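Local coordinates for PTS-dependent dihydroxyacetone kinase, ADP-binding subunit DhaL (Lactococcus lactis subsp. lactis, PDB 3CR3), which carries the ADP that is phosphorylated by DhaM to ATP and then passes the phosphoryl group to dihydroxyacetone bound on DhaK, at residues 22-25 with 26-29; 35-38 with 39-43; 144-147 with 148-152. All coordinates share one frame; numbering follows the deposited sequence.

Contact 1: residues 22-25 with 26-29. With MG (magnesium ion), chain E; ADP (adenosine-5'-diphosphate), chain G.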
# COMPACT_ATOMS: atom_id res chain seq x y z
N LYS A 22 -19.99 16.47 -20.20
CA LYS A 22 -18.95 15.54 -19.73
C LYS A 22 -17.63 16.18 -19.31
O LYS A 22 -17.06 15.81 -18.28
CB LYS A 22 -18.73 14.36 -20.69
CG LYS A 22 -18.13 14.69 -22.06
CD LYS A 22 -18.00 13.42 -22.89
CE LYS A 22 -17.19 13.65 -24.16
NZ LYS A 22 -17.26 12.44 -25.06
N ALA A 23 -17.14 17.14 -20.09
CA ALA A 23 -15.94 17.88 -19.72
C ALA A 23 -16.17 18.59 -18.38
O ALA A 23 -15.30 18.59 -17.53
CB ALA A 23 -15.55 18.89 -20.81
N TYR A 24 -17.35 19.19 -18.21
CA TYR A 24 -17.66 19.92 -16.97
C TYR A 24 -17.66 19.01 -15.74
O TYR A 24 -17.07 19.34 -14.71
CB TYR A 24 -18.97 20.72 -17.10
CG TYR A 24 -19.34 21.50 -15.85
CD1 TYR A 24 -18.54 22.54 -15.40
CD2 TYR A 24 -20.47 21.18 -15.12
CE1 TYR A 24 -18.86 23.27 -14.24
CE2 TYR A 24 -20.81 21.90 -13.95
CZ TYR A 24 -19.99 22.93 -13.52
OH TYR A 24 -20.32 23.65 -12.39
N LEU A 25 -18.26 17.83 -15.86
CA LEU A 25 -18.26 16.86 -14.76
C LEU A 25 -16.87 16.38 -14.36
O LEU A 25 -16.59 16.22 -13.18
CB LEU A 25 -19.16 15.67 -15.09
CG LEU A 25 -20.64 16.00 -15.19
CD1 LEU A 25 -21.33 14.85 -15.83
CD2 LEU A 25 -21.19 16.26 -13.78
N SER A 26 -16.01 16.12 -15.34
CA SER A 26 -14.63 15.74 -15.06
C SER A 26 -13.85 16.93 -14.47
O SER A 26 -12.95 16.74 -13.66
CB SER A 26 -13.96 15.26 -16.35
OG SER A 26 -14.58 14.08 -16.82
N GLU A 27 -14.21 18.14 -14.87
CA GLU A 27 -13.62 19.37 -14.34
C GLU A 27 -13.94 19.50 -12.85
O GLU A 27 -13.06 19.77 -12.05
CB GLU A 27 -14.14 20.58 -15.09
CG GLU A 27 -13.51 21.87 -14.70
CD GLU A 27 -14.15 23.03 -15.40
OE1 GLU A 27 -13.96 23.16 -16.64
OE2 GLU A 27 -14.85 23.81 -14.73
N LEU A 28 -15.20 19.30 -12.50
CA LEU A 28 -15.61 19.21 -11.12
C LEU A 28 -14.86 18.14 -10.34
O LEU A 28 -14.61 18.31 -9.16
CB LEU A 28 -17.12 18.99 -11.03
CG LEU A 28 -18.05 20.12 -11.52
CD1 LEU A 28 -19.46 19.74 -11.21
CD2 LEU A 28 -17.72 21.48 -10.88
N ASP A 29 -14.48 17.05 -11.01
CA ASP A 29 -13.77 15.91 -10.40
C ASP A 29 -12.25 16.11 -10.35
O ASP A 29 -11.50 15.20 -9.99
CB ASP A 29 -14.11 14.63 -11.17
CG ASP A 29 -13.94 13.37 -10.34
OD1 ASP A 29 -14.16 13.37 -9.10
OD2 ASP A 29 -13.57 12.36 -10.95
MG MG E . -13.37 10.31 -10.51
PB ADP G . -14.20 7.96 -8.47
O1B ADP G . -13.29 8.45 -9.55
O2B ADP G . -13.97 6.53 -8.12
O3B ADP G . -14.26 8.89 -7.26
PA ADP G . -16.35 9.17 -10.01
O1A ADP G . -15.40 10.30 -10.22
O2A ADP G . -16.95 8.56 -11.26
O3A ADP G . -15.69 7.98 -9.12
O5' ADP G . -17.55 9.63 -9.04
C5' ADP G . -17.30 10.53 -7.95
C4' ADP G . -18.61 10.75 -7.23
O4' ADP G . -19.07 9.55 -6.59
C3' ADP G . -18.52 11.79 -6.13
O3' ADP G . -18.71 13.08 -6.70
C2' ADP G . -19.63 11.39 -5.17
O2' ADP G . -20.87 12.05 -5.44
C1' ADP G . -19.86 9.91 -5.45
N9 ADP G . -19.38 9.10 -4.31
C8 ADP G . -18.10 8.75 -4.11
N7 ADP G . -17.98 8.02 -2.99
C5 ADP G . -19.22 7.91 -2.46
C6 ADP G . -19.80 7.27 -1.27
N6 ADP G . -19.00 6.58 -0.44
N1 ADP G . -21.13 7.38 -1.08
C2 ADP G . -21.94 8.05 -1.92
N3 ADP G . -21.47 8.66 -3.02
C4 ADP G . -20.15 8.63 -3.33
O HOH W 1 -13.14 11.08 -8.29
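Leu28 lies against the ring of Tyr24 one turn earlier on the short helix 22-28, and its side chain can be followed outward. CB of Leu28 lies 3.5 Å from O of Leu25. CG of Leu28 then passes over one face of the ring, offset toward the rim, a CH-pi contact 4.1 Å from the centroid of the Tyr24 ring. From there the methyls divide the phenol end: CD1 of Leu28 meets CE2 of Tyr24 at 3.7 Å, and CD2 reaches OH of Tyr24. The ring can lie under this leucine because CG of Tyr24 is anti to the backbone N (chi1 -180°). Glu27 OE2 comes to the same ring at a slant, 4.0 Å from CD1 of Tyr24, its carboxylate turned 80° from the ring plane. Ile173 also touches Tyr24 and Leu28, and Tyr24 packs on Gln178 and Tyr182 of helix 175-191.

The helix is held by bonds such as Leu28 N to Tyr24 O at 2.9 Å, and it gives out at Asp29, whose N makes a weak bond to Leu25 O. There the chemistry changes. OD2 of Asp29 binds magnesium at 2.1 Å, with Asp34 and Asp36 as protein co-ligands, while OD1 accepts from a water that the same metal holds and that also donates to ADP O3B. One carboxylate thus serves the metal directly with one oxygen and through water with the other, which probably fixes its rotation.

Contact 2: residues 35-38 with 39-43. With MG (magnesium ion), chain E; MG (magnesium ion), chain F; ADP (adenosine-5'-diphosphate), chain G.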
# COMPACT_ATOMS: atom_id res chain seq x y z
N GLY A 35 -10.44 13.55 -11.80
CA GLY A 35 -10.76 14.19 -13.07
C GLY A 35 -11.36 13.29 -14.15
O GLY A 35 -11.06 13.47 -15.34
N ASP A 36 -12.20 12.34 -13.74
CA ASP A 36 -12.76 11.34 -14.64
C ASP A 36 -14.29 11.14 -14.56
O ASP A 36 -14.84 10.34 -15.31
CB ASP A 36 -12.08 9.98 -14.41
CG ASP A 36 -12.54 9.30 -13.13
OD1 ASP A 36 -13.30 9.90 -12.34
OD2 ASP A 36 -12.14 8.15 -12.88
N HIS A 37 -14.99 11.85 -13.66
CA HIS A 37 -16.42 11.54 -13.49
C HIS A 37 -17.24 11.68 -14.78
O HIS A 37 -18.05 10.81 -15.07
CB HIS A 37 -17.10 12.34 -12.35
CG HIS A 37 -18.53 11.95 -12.12
ND1 HIS A 37 -18.91 10.67 -11.76
CD2 HIS A 37 -19.68 12.66 -12.22
CE1 HIS A 37 -20.22 10.62 -11.62
NE2 HIS A 37 -20.71 11.81 -11.90
N GLY A 38 -17.04 12.77 -15.51
CA GLY A 38 -17.71 13.00 -16.79
C GLY A 38 -17.43 11.93 -17.82
O GLY A 38 -18.36 11.42 -18.44
N ALA A 39 -16.15 11.62 -18.01
CA ALA A 39 -15.70 10.50 -18.85
C ALA A 39 -16.36 9.17 -18.45
O ALA A 39 -16.88 8.46 -19.32
CB ALA A 39 -14.19 10.37 -18.75
N ASN A 40 -16.35 8.87 -17.15
CA ASN A 40 -16.96 7.67 -16.55
C ASN A 40 -18.44 7.54 -16.91
O ASN A 40 -18.89 6.50 -17.42
CB ASN A 40 -16.85 7.73 -15.01
CG ASN A 40 -15.48 7.28 -14.46
OD1 ASN A 40 -14.64 6.74 -15.18
ND2 ASN A 40 -15.28 7.47 -13.16
N MSE A 41 -19.19 8.60 -16.62
CA MSE A 41 -20.62 8.66 -16.90
C MSE A 41 -20.96 8.66 -18.39
O MSE A 41 -21.99 8.10 -18.78
CB MSE A 41 -21.26 9.88 -16.21
CG MSE A 41 -21.23 9.83 -14.67
SE MSE A 41 -22.09 8.24 -13.90
CE MSE A 41 -23.92 8.71 -14.41
N ALA A 42 -20.13 9.31 -19.22
CA ALA A 42 -20.34 9.34 -20.67
C ALA A 42 -20.26 7.96 -21.27
O ALA A 42 -21.13 7.56 -22.05
CB ALA A 42 -19.37 10.28 -21.36
N ARG A 43 -19.21 7.23 -20.89
CA ARG A 43 -19.01 5.83 -21.26
C ARG A 43 -20.20 4.97 -20.81
O ARG A 43 -20.83 4.28 -21.61
CB ARG A 43 -17.72 5.33 -20.61
CG ARG A 43 -17.35 3.88 -20.85
CD ARG A 43 -15.90 3.62 -20.40
NE ARG A 43 -14.96 4.60 -20.98
CZ ARG A 43 -14.26 5.50 -20.30
NH1 ARG A 43 -14.34 5.57 -18.97
NH2 ARG A 43 -13.45 6.34 -20.94
MG MG E . -13.37 10.31 -10.51
MG MG F . -11.77 6.96 -10.82
PB ADP G . -14.20 7.96 -8.47
O1B ADP G . -13.29 8.45 -9.55
O2B ADP G . -13.97 6.53 -8.12
O3B ADP G . -14.26 8.89 -7.26
PA ADP G . -16.35 9.17 -10.01
O1A ADP G . -15.40 10.30 -10.22
O2A ADP G . -16.95 8.56 -11.26
O3A ADP G . -15.69 7.98 -9.12
O5' ADP G . -17.55 9.63 -9.04
C5' ADP G . -17.30 10.53 -7.95
C4' ADP G . -18.61 10.75 -7.23
O4' ADP G . -19.07 9.55 -6.59
C3' ADP G . -18.52 11.79 -6.13
O3' ADP G . -18.71 13.08 -6.70
C2' ADP G . -19.63 11.39 -5.17
O2' ADP G . -20.87 12.05 -5.44
C1' ADP G . -19.86 9.91 -5.45
N9 ADP G . -19.38 9.10 -4.31
C8 ADP G . -18.10 8.75 -4.11
N7 ADP G . -17.98 8.02 -2.99
C5 ADP G . -19.22 7.91 -2.46
C6 ADP G . -19.80 7.27 -1.27
N6 ADP G . -19.00 6.58 -0.44
N1 ADP G . -21.13 7.38 -1.08
C2 ADP G . -21.94 8.05 -1.92
N3 ADP G . -21.47 8.66 -3.02
C4 ADP G . -20.15 8.63 -3.33
O HOH W 1 -13.14 11.08 -8.29
O HOH W 2 -11.98 5.48 -9.00
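The imidazole of His37 has CG of Met41, a selenomethionine, over one face and an ADP phosphate oxygen at its edge. Met41 CG rides 3.2 Å above the His37 ring plane toward the rim, nearest CE1 and NE2, in a CH-pi contact; SE follows farther out at an oblique angle. In the plane, ND1 of His37 donates to O2A of ADP at 2.9 Å, the N-H pointing almost straight at it (174°), and NE2 is taken by Ser179 OG. Held at both nitrogens, the ring has little freedom to turn. CG of His37 points opposite the backbone N, beside the carbonyl carbon (chi1 -176°), and the side chain runs alongside Met41, both pointing the same way.

The amide of Asn40 comes to the same oxygen, ND2 of Asn40 donating to O2A of ADP at 2.8 Å, so two side chains one helical turn apart grip one alpha-phosphate oxygen. Asn40's amide plane stands 57° from the carboxylate of Asp36. That carboxylate is divided between two metals: OD1 of Asp36 binds the first magnesium at 1.9 Å and OD2 the second, more loosely, at 2.4 Å. Asp36 occupies the N-cap position without a capping side-chain bond; O of Asp36 takes Asn40 N at 2.8 Å, the first i to i+4 bond of helix 37-54.

An alanine in place of His37 would remove the imidazole and would probably leave O2A with one fewer donor, Ser179 without its ring partner and a gap beside Met41.

The start of this helix therefore offers the nucleotide donors for the alpha-phosphate and a carboxylate that bridges the two magnesium ions, and the metals and N-H groups together would be expected to offset the negative charge of the diphosphate.

Contact 3: residues 144-147 with 148-152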
# COMPACT_ATOMS: atom_id res chain seq x y z
N ASN A 144 -34.83 23.91 -7.44
CA ASN A 144 -34.45 23.26 -6.18
C ASN A 144 -33.29 22.30 -6.33
O ASN A 144 -32.44 22.21 -5.46
CB ASN A 144 -35.66 22.60 -5.50
CG ASN A 144 -36.62 23.62 -4.88
OD1 ASN A 144 -36.41 24.83 -4.99
ND2 ASN A 144 -37.67 23.13 -4.24
N LEU A 145 -33.24 21.59 -7.46
CA LEU A 145 -32.08 20.75 -7.79
C LEU A 145 -30.77 21.56 -7.88
O LEU A 145 -29.77 21.21 -7.24
CB LEU A 145 -32.33 19.97 -9.10
CG LEU A 145 -33.35 18.82 -8.98
CD1 LEU A 145 -33.67 18.22 -10.35
CD2 LEU A 145 -32.84 17.73 -8.03
N GLU A 146 -30.80 22.64 -8.67
CA GLU A 146 -29.64 23.50 -8.83
C GLU A 146 -29.17 24.10 -7.49
O GLU A 146 -27.97 24.23 -7.26
CB GLU A 146 -29.91 24.59 -9.88
CG GLU A 146 -28.76 25.57 -10.12
CD GLU A 146 -27.47 24.89 -10.57
OE1 GLU A 146 -27.51 23.71 -11.03
OE2 GLU A 146 -26.40 25.53 -10.46
N LYS A 147 -30.12 24.43 -6.62
CA LYS A 147 -29.81 24.89 -5.27
C LYS A 147 -28.92 23.88 -4.51
O LYS A 147 -27.93 24.27 -3.91
CB LYS A 147 -31.11 25.19 -4.50
CG LYS A 147 -30.94 25.66 -3.07
CD LYS A 147 -32.29 25.98 -2.37
CE LYS A 147 -32.95 24.73 -1.74
NZ LYS A 147 -34.45 24.87 -1.58
N VAL A 148 -29.30 22.60 -4.54
CA VAL A 148 -28.52 21.55 -3.87
C VAL A 148 -27.12 21.38 -4.47
O VAL A 148 -26.14 21.18 -3.73
CB VAL A 148 -29.27 20.19 -3.86
CG1 VAL A 148 -28.45 19.10 -3.13
CG2 VAL A 148 -30.63 20.35 -3.20
N VAL A 149 -27.02 21.45 -5.79
CA VAL A 149 -25.74 21.38 -6.48
C VAL A 149 -24.79 22.50 -6.02
O VAL A 149 -23.64 22.26 -5.68
CB VAL A 149 -25.92 21.47 -8.03
CG1 VAL A 149 -24.57 21.60 -8.75
CG2 VAL A 149 -26.72 20.28 -8.54
N LYS A 150 -25.30 23.73 -6.00
CA LYS A 150 -24.49 24.86 -5.55
C LYS A 150 -24.11 24.71 -4.08
O LYS A 150 -22.99 25.03 -3.70
CB LYS A 150 -25.22 26.18 -5.78
CG LYS A 150 -25.17 26.68 -7.20
CD LYS A 150 -25.70 28.10 -7.28
CE LYS A 150 -25.59 28.64 -8.70
NZ LYS A 150 -24.18 29.06 -9.04
N ALA A 151 -25.06 24.23 -3.28
CA ALA A 151 -24.85 24.03 -1.85
C ALA A 151 -23.78 22.99 -1.57
O ALA A 151 -23.14 23.02 -0.50
CB ALA A 151 -26.16 23.67 -1.14
N SER A 152 -23.56 22.07 -2.52
CA SER A 152 -22.53 21.05 -2.32
C SER A 152 -21.15 21.65 -2.14
O SER A 152 -20.30 21.06 -1.47
CB SER A 152 -22.54 19.99 -3.44
OG SER A 152 -21.84 20.41 -4.59
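Glu146 and Lys150, one turn apart on helix 142-151, cross at a slant rather than meeting end to end. The glutamate bends at chi2, 58°, which brings the carboxylate over the following turn. OE2 of Glu146 consequently lies against the aliphatic part of Lys150, 3.7 Å from CG of Lys150, and touches CE as well. Lys150 runs extended through CE and bends at its last torsion, and even so NZ of Lys150 stays 4.4 Å from OE2 of Glu146. The opposite charges are close without forming a salt bridge, and any attraction is probably modest. The other oxygen, OE1 of Glu146, skirts CB of Val149.

This is an ordinary alpha-helical stretch with i to i+4 bonding, from Val148 N to Asn144 O through to Ala151 N to Lys147 O at 2.9 Å. It belongs to the all-helical DhaL fold, and its sides are used differently. Glu146, Lys147 and Lys150 keep to the solvent-facing side, while Leu145, Val148 and Val149 turn to neighbouring helices: Leu145 to both helix 125-136 and helix 175-191, Val148 to the former and Val149 to the latter. The valine branches also lean on the preceding turn, CG2 of Val148 lying 3.4 Å from O of Asn144 and CG2 of Val149 equally near O of Leu145.

At the end of the segment OG of Ser152 turns back to donate to O of Val149 at 2.8 Å, in the carbonyl plane. The same carbonyl receives Ser152 N, so backbone and hydroxyl of one serine both bind it. Asp174, an ADP-binding residue, is hydrogen-bonded through its N to OG of Ser152.

Along the chain the three contacts come in series within one all-helical domain. Contacts 1 and 2 belong to consecutive helices, 22-28 and 37-54, with centres 8 Å apart. They touch directly: Asp29 O meets Gly35 N in a probable hydrogen bond, and Ser26 OG binds Ala39 N. Both reach the same magnesium and ADP, so the end of one helix and the beginning of the next contribute, with Asp34 of the loop between them, much of the metal site and part of the ADP pocket. Contact 3, on helix 142-151, stands apart, its centre about 16 Å from that of contact 1 and 20 Å from that of contact 2. Both contacts 1 and 3 pack side chains on helix 175-191, a shared neighbour.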